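Local coordinates for cellulose hydrolase (Bacillus licheniformis, PDB 4YZT), which is a family 5 endo-beta-1,4-glucanase that hydrolyses internal beta-1,4 linkages of cellulose, built from a catalytic barrel and two further modules, at residues 237-242 and 520-525; 343-348 and 460-465; 391-396 and 412-417; 432-437 and 524-529. All coordinates share one frame; numbering follows the deposited sequence.

Interaction 1 (237-242 and 520-525)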
loop_
_atom_site.group_PDB
_atom_site.type_symbol
_atom_site.label_atom_id
_atom_site.label_comp_id
_atom_site.label_asym_id
_atom_site.label_seq_id
_atom_site.Cartn_x
_atom_site.Cartn_y
_atom_site.Cartn_z
ATOM N N ARG A 237 15.319 -2.481 4.849
ATOM C CA ARG A 237 15.085 -2.931 3.470
ATOM C C ARG A 237 14.451 -1.803 2.654
ATOM O O ARG A 237 13.244 -1.793 2.411
ATOM C CB ARG A 237 14.188 -4.193 3.439
ATOM C CG ARG A 237 14.177 -4.907 2.081
ATOM C CD ARG A 237 13.488 -6.283 2.127
ATOM N NE ARG A 237 13.644 -6.999 0.861
ATOM C CZ ARG A 237 13.510 -8.318 0.719
ATOM N NH1 ARG A 237 13.208 -9.075 1.771
ATOM N NH2 ARG A 237 13.689 -8.889 -0.475
ATOM N N THR A 238 15.288 -0.867 2.224
ATOM C CA THR A 238 14.828 0.394 1.677
ATOM C C THR A 238 14.704 0.416 0.158
ATOM O O THR A 238 14.240 1.406 -0.402
ATOM C CB THR A 238 15.781 1.534 2.077
ATOM O OG1 THR A 238 17.090 1.260 1.559
ATOM C CG2 THR A 238 15.866 1.675 3.599
ATOM N N THR A 239 15.148 -0.641 -0.522
ATOM C CA THR A 239 14.993 -0.689 -1.979
ATOM C C THR A 239 14.451 -2.030 -2.445
ATOM O O THR A 239 14.513 -3.020 -1.715
ATOM C CB THR A 239 16.322 -0.429 -2.721
ATOM O OG1 THR A 239 17.275 -1.432 -2.353
ATOM C CG2 THR A 239 16.862 0.951 -2.379
ATOM N N TRP A 240 13.953 -2.053 -3.677
ATOM C CA TRP A 240 13.431 -3.281 -4.287
ATOM C C TRP A 240 13.682 -3.256 -5.788
ATOM O O TRP A 240 13.613 -2.187 -6.407
ATOM C CB TRP A 240 11.925 -3.432 -4.010
ATOM C CG TRP A 240 11.312 -4.709 -4.552
ATOM C CD1 TRP A 240 11.149 -5.888 -3.884
ATOM C CD2 TRP A 240 10.778 -4.920 -5.869
ATOM N NE1 TRP A 240 10.562 -6.825 -4.707
ATOM C CE2 TRP A 240 10.306 -6.253 -5.924
ATOM C CE3 TRP A 240 10.642 -4.107 -7.003
ATOM C CZ2 TRP A 240 9.712 -6.804 -7.077
ATOM C CZ3 TRP A 240 10.060 -4.660 -8.157
ATOM C CH2 TRP A 240 9.604 -5.997 -8.180
ATOM N N GLY A 241 13.960 -4.423 -6.371
ATOM C CA GLY A 241 14.071 -4.543 -7.816
ATOM C C GLY A 241 15.195 -5.375 -8.411
ATOM O O GLY A 241 15.498 -5.229 -9.595
ATOM N N SER A 242 15.819 -6.248 -7.623
ATOM C CA SER A 242 16.817 -7.149 -8.190
ATOM C C SER A 242 16.143 -8.115 -9.175
ATOM O O SER A 242 14.920 -8.268 -9.172
ATOM C CB SER A 242 17.536 -7.940 -7.098
ATOM O OG SER A 242 16.645 -8.888 -6.529
ATOM N N GLU A 520 20.177 6.835 8.801
ATOM C CA GLU A 520 20.701 6.778 7.441
ATOM C C GLU A 520 19.755 7.531 6.517
ATOM O O GLU A 520 18.535 7.350 6.558
ATOM C CB GLU A 520 20.895 5.326 6.981
ATOM C CG GLU A 520 21.859 4.531 7.838
ATOM C CD GLU A 520 22.073 3.093 7.362
ATOM O OE1 GLU A 520 21.479 2.672 6.341
ATOM O OE2 GLU A 520 22.850 2.376 8.023
ATOM N N LEU A 521 20.335 8.399 5.698
ATOM C CA LEU A 521 19.573 9.315 4.870
ATOM C C LEU A 521 19.698 9.019 3.380
ATOM O O LEU A 521 20.551 8.238 2.956
ATOM C CB LEU A 521 20.032 10.755 5.147
ATOM C CG LEU A 521 19.985 11.140 6.623
ATOM C CD1 LEU A 521 20.793 12.415 6.908
ATOM C CD2 LEU A 521 18.541 11.329 7.045
ATOM N N TRP A 522 18.838 9.665 2.598
ATOM C CA TRP A 522 19.038 9.826 1.158
ATOM C C TRP A 522 19.675 11.202 0.946
ATOM O O TRP A 522 19.203 12.168 1.521
ATOM C CB TRP A 522 17.712 9.736 0.401
ATOM C CG TRP A 522 16.936 8.434 0.578
ATOM C CD1 TRP A 522 15.694 8.283 1.136
ATOM C CD2 TRP A 522 17.349 7.123 0.161
ATOM N NE1 TRP A 522 15.316 6.954 1.096
ATOM C CE2 TRP A 522 16.315 6.228 0.505
ATOM C CE3 TRP A 522 18.495 6.621 -0.466
ATOM C CZ2 TRP A 522 16.398 4.860 0.248
ATOM C CZ3 TRP A 522 18.576 5.261 -0.720
ATOM C CH2 TRP A 522 17.531 4.398 -0.363
ATOM N N PRO A 523 20.730 11.309 0.113
ATOM C CA PRO A 523 21.345 10.268 -0.716
ATOM C C PRO A 523 22.122 9.233 0.087
ATOM O O PRO A 523 22.664 9.547 1.155
ATOM C CB PRO A 523 22.291 11.056 -1.623
ATOM C CG PRO A 523 22.668 12.250 -0.812
ATOM C CD PRO A 523 21.433 12.596 -0.017
ATOM N N LYS A 524 22.160 8.017 -0.454
ATOM C CA LYS A 524 22.878 6.882 0.125
ATOM C C LYS A 524 24.273 7.262 0.586
ATOM O O LYS A 524 25.053 7.813 -0.180
ATOM C CB LYS A 524 22.972 5.750 -0.903
ATOM C CG LYS A 524 23.666 4.483 -0.418
ATOM C CD LYS A 524 22.846 3.802 0.662
ATOM C CE LYS A 524 23.412 2.430 1.006
ATOM N NZ LYS A 524 22.681 1.826 2.152
ATOM N N GLY A 525 24.579 6.971 1.844
ATOM C CA GLY A 525 25.894 7.246 2.378
ATOM C C GLY A 525 25.943 8.471 3.275
ATOM O O GLY A 525 26.919 8.668 4.004
#

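Interaction 2 (343-348 and 460-465)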
loop_
_atom_site.group_PDB
_atom_site.type_symbol
_atom_site.label_atom_id
_atom_site.label_comp_id
_atom_site.label_asym_id
_atom_site.label_seq_id
_atom_site.Cartn_x
_atom_site.Cartn_y
_atom_site.Cartn_z
ATOM N N ASP A 343 15.228 10.521 -8.181
ATOM C CA ASP A 343 15.664 11.665 -7.389
ATOM C C ASP A 343 17.141 11.918 -7.633
ATOM O O ASP A 343 17.981 11.066 -7.335
ATOM C CB ASP A 343 15.418 11.427 -5.900
ATOM C CG ASP A 343 14.013 11.798 -5.465
ATOM O OD1 ASP A 343 13.432 12.763 -6.011
ATOM O OD2 ASP A 343 13.489 11.126 -4.552
ATOM N N LEU A 344 17.466 13.087 -8.173
ATOM C CA LEU A 344 18.859 13.421 -8.411
ATOM C C LEU A 344 19.369 14.378 -7.328
ATOM O O LEU A 344 18.914 15.519 -7.245
ATOM C CB LEU A 344 19.027 14.030 -9.802
ATOM C CG LEU A 344 20.447 14.460 -10.156
ATOM C CD1 LEU A 344 21.354 13.239 -10.085
ATOM C CD2 LEU A 344 20.481 15.093 -11.538
ATOM N N PHE A 345 20.300 13.898 -6.502
ATOM C CA PHE A 345 20.889 14.687 -5.420
ATOM C C PHE A 345 22.209 15.335 -5.845
ATOM O O PHE A 345 23.143 14.649 -6.259
ATOM C CB PHE A 345 21.132 13.815 -4.180
ATOM C CG PHE A 345 19.877 13.366 -3.485
ATOM C CD1 PHE A 345 19.316 14.131 -2.468
ATOM C CD2 PHE A 345 19.259 12.177 -3.837
ATOM C CE1 PHE A 345 18.156 13.704 -1.813
ATOM C CE2 PHE A 345 18.103 11.755 -3.191
ATOM C CZ PHE A 345 17.559 12.513 -2.180
ATOM N N ILE A 346 22.282 16.656 -5.750
ATOM C CA ILE A 346 23.507 17.380 -6.062
ATOM C C ILE A 346 23.962 18.124 -4.804
ATOM O O ILE A 346 23.189 18.876 -4.210
ATOM C CB ILE A 346 23.295 18.366 -7.251
ATOM C CG1 ILE A 346 23.063 17.581 -8.545
ATOM C CG2 ILE A 346 24.490 19.301 -7.416
ATOM C CD1 ILE A 346 22.501 18.406 -9.658
ATOM N N LYS A 347 25.205 17.910 -4.388
ATOM C CA LYS A 347 25.675 18.534 -3.161
ATOM C C LYS A 347 26.110 19.965 -3.419
ATOM O O LYS A 347 26.757 20.257 -4.430
ATOM C CB LYS A 347 26.828 17.742 -2.551
ATOM C CG LYS A 347 27.291 18.261 -1.198
ATOM C CD LYS A 347 28.155 17.238 -0.503
ATOM C CE LYS A 347 28.612 17.723 0.863
ATOM N NZ LYS A 347 29.475 16.717 1.529
ATOM N N LYS A 348 25.736 20.852 -2.500
ATOM C CA LYS A 348 26.123 22.247 -2.558
ATOM C C LYS A 348 27.631 22.361 -2.711
ATOM O O LYS A 348 28.382 21.805 -1.915
ATOM C CB LYS A 348 25.661 22.975 -1.290
ATOM C CG LYS A 348 25.583 24.482 -1.400
ATOM C CD LYS A 348 24.601 25.019 -0.366
ATOM C CE LYS A 348 24.563 26.535 -0.349
ATOM N NZ LYS A 348 23.620 27.030 0.696
ATOM N N GLY A 460 17.935 19.212 2.759
ATOM C CA GLY A 460 17.636 18.586 1.484
ATOM C C GLY A 460 17.669 17.073 1.517
ATOM O O GLY A 460 17.176 16.414 0.598
ATOM N N THR A 461 18.261 16.512 2.565
ATOM C CA THR A 461 18.317 15.065 2.686
ATOM C C THR A 461 16.996 14.529 3.242
ATOM O O THR A 461 16.187 15.287 3.769
ATOM C CB THR A 461 19.483 14.591 3.580
ATOM O OG1 THR A 461 19.237 14.955 4.941
ATOM C CG2 THR A 461 20.798 15.183 3.119
ATOM N N LYS A 462 16.787 13.221 3.107
ATOM C CA LYS A 462 15.554 12.574 3.543
ATOM C C LYS A 462 15.871 11.334 4.348
ATOM O O LYS A 462 16.845 10.626 4.063
ATOM C CB LYS A 462 14.669 12.191 2.349
ATOM C CG LYS A 462 14.380 13.320 1.373
ATOM C CD LYS A 462 13.808 12.760 0.085
ATOM C CE LYS A 462 13.400 13.867 -0.877
ATOM N NZ LYS A 462 12.822 13.287 -2.122
ATOM N N LEU A 463 15.045 11.047 5.342
ATOM C CA LEU A 463 15.263 9.857 6.162
ATOM C C LEU A 463 15.011 8.575 5.358
ATOM O O LEU A 463 14.000 8.464 4.651
ATOM C CB LEU A 463 14.361 9.881 7.391
ATOM C CG LEU A 463 14.493 8.690 8.344
ATOM C CD1 LEU A 463 15.908 8.610 8.926
ATOM C CD2 LEU A 463 13.445 8.820 9.435
ATOM N N ALA A 464 15.940 7.627 5.457
ATOM C CA ALA A 464 15.821 6.344 4.770
ATOM C C ALA A 464 15.514 5.198 5.738
ATOM O O ALA A 464 14.506 4.492 5.591
ATOM C CB ALA A 464 17.092 6.054 4.009
ATOM N N THR A 465 16.393 5.013 6.724
ATOM C CA THR A 465 16.180 4.002 7.754
ATOM C C THR A 465 17.018 4.353 8.994
ATOM O O THR A 465 17.754 5.339 8.997
ATOM C CB THR A 465 16.527 2.579 7.233
ATOM O OG1 THR A 465 16.196 1.600 8.233
ATOM C CG2 THR A 465 17.996 2.468 6.897
#

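Interaction 3 (391-396 and 412-417)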
loop_
_atom_site.group_PDB
_atom_site.type_symbol
_atom_site.label_atom_id
_atom_site.label_comp_id
_atom_site.label_asym_id
_atom_site.label_seq_id
_atom_site.Cartn_x
_atom_site.Cartn_y
_atom_site.Cartn_z
ATOM N N VAL A 391 19.790 8.697 -21.307
ATOM C CA VAL A 391 19.755 10.135 -21.502
ATOM C C VAL A 391 20.915 10.804 -20.764
ATOM O O VAL A 391 21.171 10.511 -19.599
ATOM C CB VAL A 391 18.413 10.716 -21.021
ATOM C CG1 VAL A 391 18.484 12.228 -20.893
ATOM C CG2 VAL A 391 17.282 10.288 -21.963
ATOM N N SER A 392 21.628 11.684 -21.457
ATOM C CA SER A 392 22.677 12.464 -20.820
ATOM C C SER A 392 22.243 13.917 -20.671
ATOM O O SER A 392 22.174 14.649 -21.656
ATOM C CB SER A 392 23.971 12.388 -21.624
ATOM O OG SER A 392 24.937 13.287 -21.101
ATOM N N ILE A 393 21.933 14.329 -19.445
ATOM C CA ILE A 393 21.623 15.728 -19.185
ATOM C C ILE A 393 22.941 16.484 -19.071
ATOM O O ILE A 393 23.752 16.171 -18.201
ATOM C CB ILE A 393 20.804 15.916 -17.890
ATOM C CG1 ILE A 393 19.660 14.896 -17.801
ATOM C CG2 ILE A 393 20.289 17.347 -17.783
ATOM C CD1 ILE A 393 18.500 15.191 -18.717
ATOM N N LYS A 394 23.159 17.465 -19.946
ATOM C CA LYS A 394 24.429 18.197 -19.981
ATOM C C LYS A 394 24.638 19.065 -18.743
ATOM O O LYS A 394 23.689 19.598 -18.172
ATOM C CB LYS A 394 24.519 19.061 -21.244
ATOM C CG LYS A 394 24.448 18.258 -22.534
ATOM C CD LYS A 394 25.362 17.038 -22.471
ATOM C CE LYS A 394 25.107 16.100 -23.637
ATOM N NZ LYS A 394 25.797 14.783 -23.501
ATOM N N ALA A 395 25.901 19.183 -18.339
ATOM C CA ALA A 395 26.290 19.902 -17.128
ATOM C C ALA A 395 25.803 21.350 -17.135
ATOM O O ALA A 395 25.318 21.857 -16.130
ATOM C CB ALA A 395 27.801 19.860 -16.964
ATOM N N SER A 396 25.924 22.006 -18.280
ATOM C CA SER A 396 25.471 23.378 -18.408
ATOM C C SER A 396 23.971 23.507 -18.160
ATOM O O SER A 396 23.526 24.479 -17.551
ATOM C CB SER A 396 25.839 23.916 -19.790
ATOM O OG SER A 396 25.651 22.910 -20.767
ATOM N N ALA A 412 14.206 21.844 -9.083
ATOM C CA ALA A 412 13.531 21.723 -10.370
ATOM C C ALA A 412 13.052 20.286 -10.570
ATOM O O ALA A 412 13.517 19.378 -9.892
ATOM C CB ALA A 412 14.458 22.144 -11.501
ATOM N N GLN A 413 12.111 20.100 -11.492
ATOM C CA GLN A 413 11.625 18.775 -11.853
ATOM C C GLN A 413 11.676 18.591 -13.357
ATOM O O GLN A 413 11.228 19.453 -14.107
ATOM C CB GLN A 413 10.194 18.558 -11.366
ATOM C CG GLN A 413 10.033 18.465 -9.871
ATOM C CD GLN A 413 8.585 18.291 -9.473
ATOM O OE1 GLN A 413 7.690 18.908 -10.060
ATOM N NE2 GLN A 413 8.339 17.435 -8.486
ATOM N N LEU A 414 12.216 17.467 -13.808
ATOM C CA LEU A 414 12.166 17.153 -15.226
ATOM C C LEU A 414 11.102 16.086 -15.475
ATOM O O LEU A 414 11.118 15.019 -14.861
ATOM C CB LEU A 414 13.532 16.697 -15.733
ATOM C CG LEU A 414 14.667 17.707 -15.541
ATOM C CD1 LEU A 414 15.965 17.165 -16.113
ATOM C CD2 LEU A 414 14.320 19.062 -16.159
ATOM N N THR A 415 10.161 16.402 -16.357
ATOM C CA THR A 415 9.118 15.459 -16.737
ATOM C C THR A 415 9.477 14.757 -18.047
ATOM O O THR A 415 9.537 15.384 -19.102
ATOM C CB THR A 415 7.750 16.162 -16.880
ATOM O OG1 THR A 415 7.370 16.728 -15.619
ATOM C CG2 THR A 415 6.674 15.177 -17.319
ATOM N N PHE A 416 9.737 13.454 -17.965
ATOM C CA PHE A 416 9.986 12.636 -19.141
ATOM C C PHE A 416 8.649 12.110 -19.647
ATOM O O PHE A 416 7.968 11.379 -18.926
ATOM C CB PHE A 416 10.920 11.454 -18.830
ATOM C CG PHE A 416 12.313 11.855 -18.376
ATOM C CD1 PHE A 416 12.516 12.470 -17.145
ATOM C CD2 PHE A 416 13.420 11.572 -19.162
ATOM C CE1 PHE A 416 13.792 12.830 -16.729
ATOM C CE2 PHE A 416 14.701 11.921 -18.746
ATOM C CZ PHE A 416 14.888 12.552 -17.531
ATOM N N THR A 417 8.266 12.490 -20.866
ATOM C CA THR A 417 7.003 12.030 -21.429
ATOM C C THR A 417 7.252 10.883 -22.387
ATOM O O THR A 417 8.309 10.816 -23.014
ATOM C CB THR A 417 6.251 13.162 -22.170
ATOM O OG1 THR A 417 7.023 13.606 -23.295
ATOM C CG2 THR A 417 5.999 14.336 -21.244
#

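Interaction 4 (432-437 and 524-529)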
loop_
_atom_site.group_PDB
_atom_site.type_symbol
_atom_site.label_atom_id
_atom_site.label_comp_id
_atom_site.label_asym_id
_atom_site.label_seq_id
_atom_site.Cartn_x
_atom_site.Cartn_y
_atom_site.Cartn_z
ATOM N N ASP A 432 22.947 19.614 1.362
ATOM C CA ASP A 432 24.189 19.908 2.059
ATOM C C ASP A 432 24.238 19.006 3.284
ATOM O O ASP A 432 23.244 18.337 3.592
ATOM C CB ASP A 432 24.264 21.383 2.448
ATOM C CG ASP A 432 25.687 21.900 2.490
ATOM O OD1 ASP A 432 26.631 21.078 2.463
ATOM O OD2 ASP A 432 25.861 23.131 2.540
ATOM N N ASP A 433 25.380 18.965 3.968
ATOM C CA ASP A 433 25.516 18.144 5.173
ATOM C C ASP A 433 24.392 18.488 6.164
ATOM O O ASP A 433 24.188 19.653 6.496
ATOM C CB ASP A 433 26.875 18.364 5.859
ATOM C CG ASP A 433 28.068 18.151 4.930
ATOM O OD1 ASP A 433 28.113 17.145 4.191
ATOM O OD2 ASP A 433 28.980 19.003 4.957
ATOM N N PRO A 434 23.663 17.471 6.636
ATOM C CA PRO A 434 22.637 17.697 7.659
ATOM C C PRO A 434 23.256 18.196 8.960
ATOM O O PRO A 434 24.373 17.801 9.276
ATOM C CB PRO A 434 22.018 16.313 7.852
ATOM C CG PRO A 434 23.098 15.359 7.441
ATOM C CD PRO A 434 23.832 16.043 6.320
ATOM N N LYS A 435 22.549 19.051 9.690
ATOM C CA LYS A 435 23.066 19.562 10.950
ATOM C C LYS A 435 22.066 19.312 12.077
ATOM O O LYS A 435 20.880 19.615 11.959
ATOM C CB LYS A 435 23.391 21.059 10.836
ATOM N N LEU A 436 22.551 18.748 13.172
ATOM C CA LEU A 436 21.709 18.544 14.346
ATOM C C LEU A 436 22.097 19.522 15.437
ATOM O O LEU A 436 23.280 19.718 15.700
ATOM C CB LEU A 436 21.825 17.101 14.851
ATOM C CG LEU A 436 20.908 16.038 14.237
ATOM C CD1 LEU A 436 21.060 15.952 12.739
ATOM C CD2 LEU A 436 21.205 14.686 14.874
ATOM N N GLU A 437 21.106 20.148 16.065
ATOM C CA GLU A 437 21.375 21.085 17.155
ATOM C C GLU A 437 22.044 20.362 18.319
ATOM O O GLU A 437 22.916 20.898 18.999
ATOM C CB GLU A 437 20.077 21.755 17.628
ATOM N N LYS A 524 22.160 8.017 -0.454
ATOM C CA LYS A 524 22.878 6.882 0.125
ATOM C C LYS A 524 24.273 7.262 0.586
ATOM O O LYS A 524 25.053 7.813 -0.180
ATOM C CB LYS A 524 22.972 5.750 -0.903
ATOM C CG LYS A 524 23.666 4.483 -0.418
ATOM C CD LYS A 524 22.846 3.802 0.662
ATOM C CE LYS A 524 23.412 2.430 1.006
ATOM N NZ LYS A 524 22.681 1.826 2.152
ATOM N N GLY A 525 24.579 6.971 1.844
ATOM C CA GLY A 525 25.894 7.246 2.378
ATOM C C GLY A 525 25.943 8.471 3.275
ATOM O O GLY A 525 26.919 8.668 4.004
ATOM N N VAL A 526 24.907 9.306 3.225
ATOM C CA VAL A 526 24.795 10.407 4.185
ATOM C C VAL A 526 23.998 9.922 5.399
ATOM O O VAL A 526 22.991 9.217 5.265
ATOM C CB VAL A 526 24.123 11.655 3.566
ATOM C CG1 VAL A 526 23.978 12.769 4.603
ATOM C CG2 VAL A 526 24.930 12.168 2.381
ATOM N N GLU A 527 24.455 10.283 6.590
ATOM C CA GLU A 527 23.782 9.823 7.798
ATOM C C GLU A 527 23.996 10.797 8.940
ATOM O O GLU A 527 24.853 11.689 8.860
ATOM C CB GLU A 527 24.270 8.424 8.190
ATOM C CG GLU A 527 25.768 8.310 8.378
ATOM C CD GLU A 527 26.237 6.868 8.612
ATOM O OE1 GLU A 527 27.121 6.676 9.473
ATOM O OE2 GLU A 527 25.729 5.934 7.943
ATOM N N ALA A 528 23.208 10.616 9.994
ATOM C CA ALA A 528 23.305 11.422 11.204
ATOM C C ALA A 528 23.348 10.496 12.417
ATOM O O ALA A 528 22.415 9.719 12.641
ATOM C CB ALA A 528 22.135 12.392 11.305
ATOM N N VAL A 529 24.432 10.588 13.184
ATOM C CA VAL A 529 24.669 9.699 14.317
ATOM C C VAL A 529 24.259 10.355 15.634
ATOM O O VAL A 529 24.718 11.452 15.972
ATOM C CB VAL A 529 26.156 9.284 14.401
ATOM C CG1 VAL A 529 26.412 8.430 15.621
ATOM C CG2 VAL A 529 26.591 8.553 13.135
#

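Interaction 1 (237-242 and 520-525)
The backbones of Thr238, in an irregular loop, and Trp522, at the end of a strand, stand well apart, 10.3 Å from CA to CA, and only side chains bridge the gap. Trp522 spans most of it. With CG anti to its own carbonyl carbon (chi1 -59°), the indole swings toward the loop and presents the far end of its six-membered ring, CZ2 and CH2. The Thr238 side chain runs alongside this end, pointing the other way: its CB is 3.8 Å from Trp522 CZ2, and its OG1 is 3.7 Å from Trp522 CH2. The approach is oblique to the indole plane. No hydrogen bond forms across the contact, so the hydroxyl meets the ring by van der Waals packing.

Thr239 adds a methyl, CG2 lying 4.0 Å from the same Trp522 CH2. Both threonines have the same first torsion (chi1 61°), yet one touches through its oxygen and the other through its methyl; the turn of the backbone between them decides which branch faces the indole. The summed buried surface of 96 Å² marks a small van der Waals touch at the protein surface. A cis peptide follows Trp522, leading into Pro523.

In the fold, this is a small inter-module contact: the loop links helix 228-231 to helix 243-261 of the catalytic barrel, whereas Trp522 closes strand 515-522 of the C-terminal module. Trp522 also packs on Ala464 of the adjoining strand 462-470 and on Glu279, Thr238 reaches Thr465 of that strand, and Thr239 rests on Ser282 of helix 280-296.

Interaction 2 (343-348 and 460-465)
Gly460 meets Phe345 through its carbonyl: its O lies in the plane of the Phe345 ring, at the edge, 3.8 Å from CE1. The positive phi of Gly460 (100°) belongs to the turn that leads into strand 462-470. At Thr461 the two backbones come nearest, 8.5 Å from its CA to Phe345 CA, while the hydroxyl of Thr461 is bonded back to Leu458 O.

Lys462 then carries the polar half of the contact. Its chain runs extended beyond CG (chi2 166°), passing the same ring edge with CD 4.4 Å from Phe345 CZ. It crosses the Asp343 side chain at about a right angle and brings NZ to 3.3 Å from Asp343 OD2, a salt bridge with a weak hydrogen bond. Asp343 OD1 is farther from this amine and pairs instead with Lys280 of helix 280-296. Opposite Glu520 of the neighbouring strand, the chain makes a classic beta bulge at Ala464 and Thr465.

Asp343 lies in the X2 carbohydrate-binding module, Lys462 in the C-terminal module and Lys280 in the barrel, so one carboxylate joins three parts of the enzyme. Two lysines around it would probably stabilise its ionised form, although the long bond to Lys462 implies a modest grip.

Interaction 3 (391-396 and 412-417)
Val391 and Phe416 face each other inside the X2 module, whose E-set affiliation is consistent with an immunoglobulin-like fold; here strands 390-393 and 409-418 run antiparallel across its core. The CA atoms of Val391 and Phe416 are 10.4 Å apart, too far for backbone pairing and right for two layers meeting through their side chains. Val391 sends CG1 to the edge of the Phe416 ring, near its plane, 4.4 Å from CE2. Ile369 of strand 366-371 touches both residues.

Ser392 turns to the other side of its strand, and Ile393 returns to the core. There Ile393 and Leu414 approach tip to tip, with 4.1 Å between Ile393 CD1 and Leu414 CD1. Two successive bends in the isoleucine (chi1 -45°, chi2 -75°) carry CD1 to the meeting point. All four residues are buried, and the contact is wholly apolar; Tyr382 flanks Ile393, and Met426 packs against both Leu414 and Phe416.

Past the end of the strand at Ile393, Lys394 takes the N-cap position of helix 395-401, whose first backbone amide, Ala395 N, is bonded to Asp354 OD1. The Lys394 side chain curls back along the outer side, NZ donating to Ser392 OG at 3.0 Å.

Interaction 4 (432-437 and 524-529)
Pro434 supplies the ring at this contact, a pyrrolidine puckered at CG, and meets Val526 along its CG-CD side: Val526 CG1 sits 3.7 Å from Pro434 CD and 3.9 Å from Pro434 CG. The contact closes one end of the C-terminal beta module, where the weakly bonded strand 435-436, on the border of one four-stranded sheet, lies over strand 527-535 of a second.

Val526 holds CG1 anti to its backbone N (chi1 178°), which aims this methyl at the proline, and the two side chains meet at a slant. Pro434 CG also passes 4.3 Å from Glu527 O, a loose touch without a bond. Backbones are closest at Pro434 and Ala528, 7.2 Å between CA atoms. The Ala528 methyl points across to Leu436, its CB 4.0 Å from Leu436 CD1. Leu521 carries the apolar layer on beneath Pro434 and Val526, while Ile454 and Ala456 of strand 452-457 back Leu436.

Just before the proline, a local bond runs from Asp433 N to Asp432 OD1 (2.9 Å). It is bent, with 142° at the hydrogen, and the amide comes to the anti side of the carboxylate oxygen from 34° outside the carboxylate plane.

Interactions 1, 2 and 4 cluster where the modules converge. The centres of interactions 1 and 2 are 11 Å apart, and strands 515-522 and 462-470 pair directly between them, Trp522 N lying 2.7 Å from Lys462 O. Interaction 4 shares Lys524 and Gly525 with interaction 1 and has its centre about 10 Å from that of interaction 2, to which a salt bridge between Lys347 NZ and Asp433 OD1 (3.0 Å) ties it. Interaction 3 stands apart within the X2 core, its centre about 17 Å from that of interaction 2. None of the contacting residues belongs to the cellotetraose pocket; loop 237-242 follows its His223 and Tyr225 in sequence.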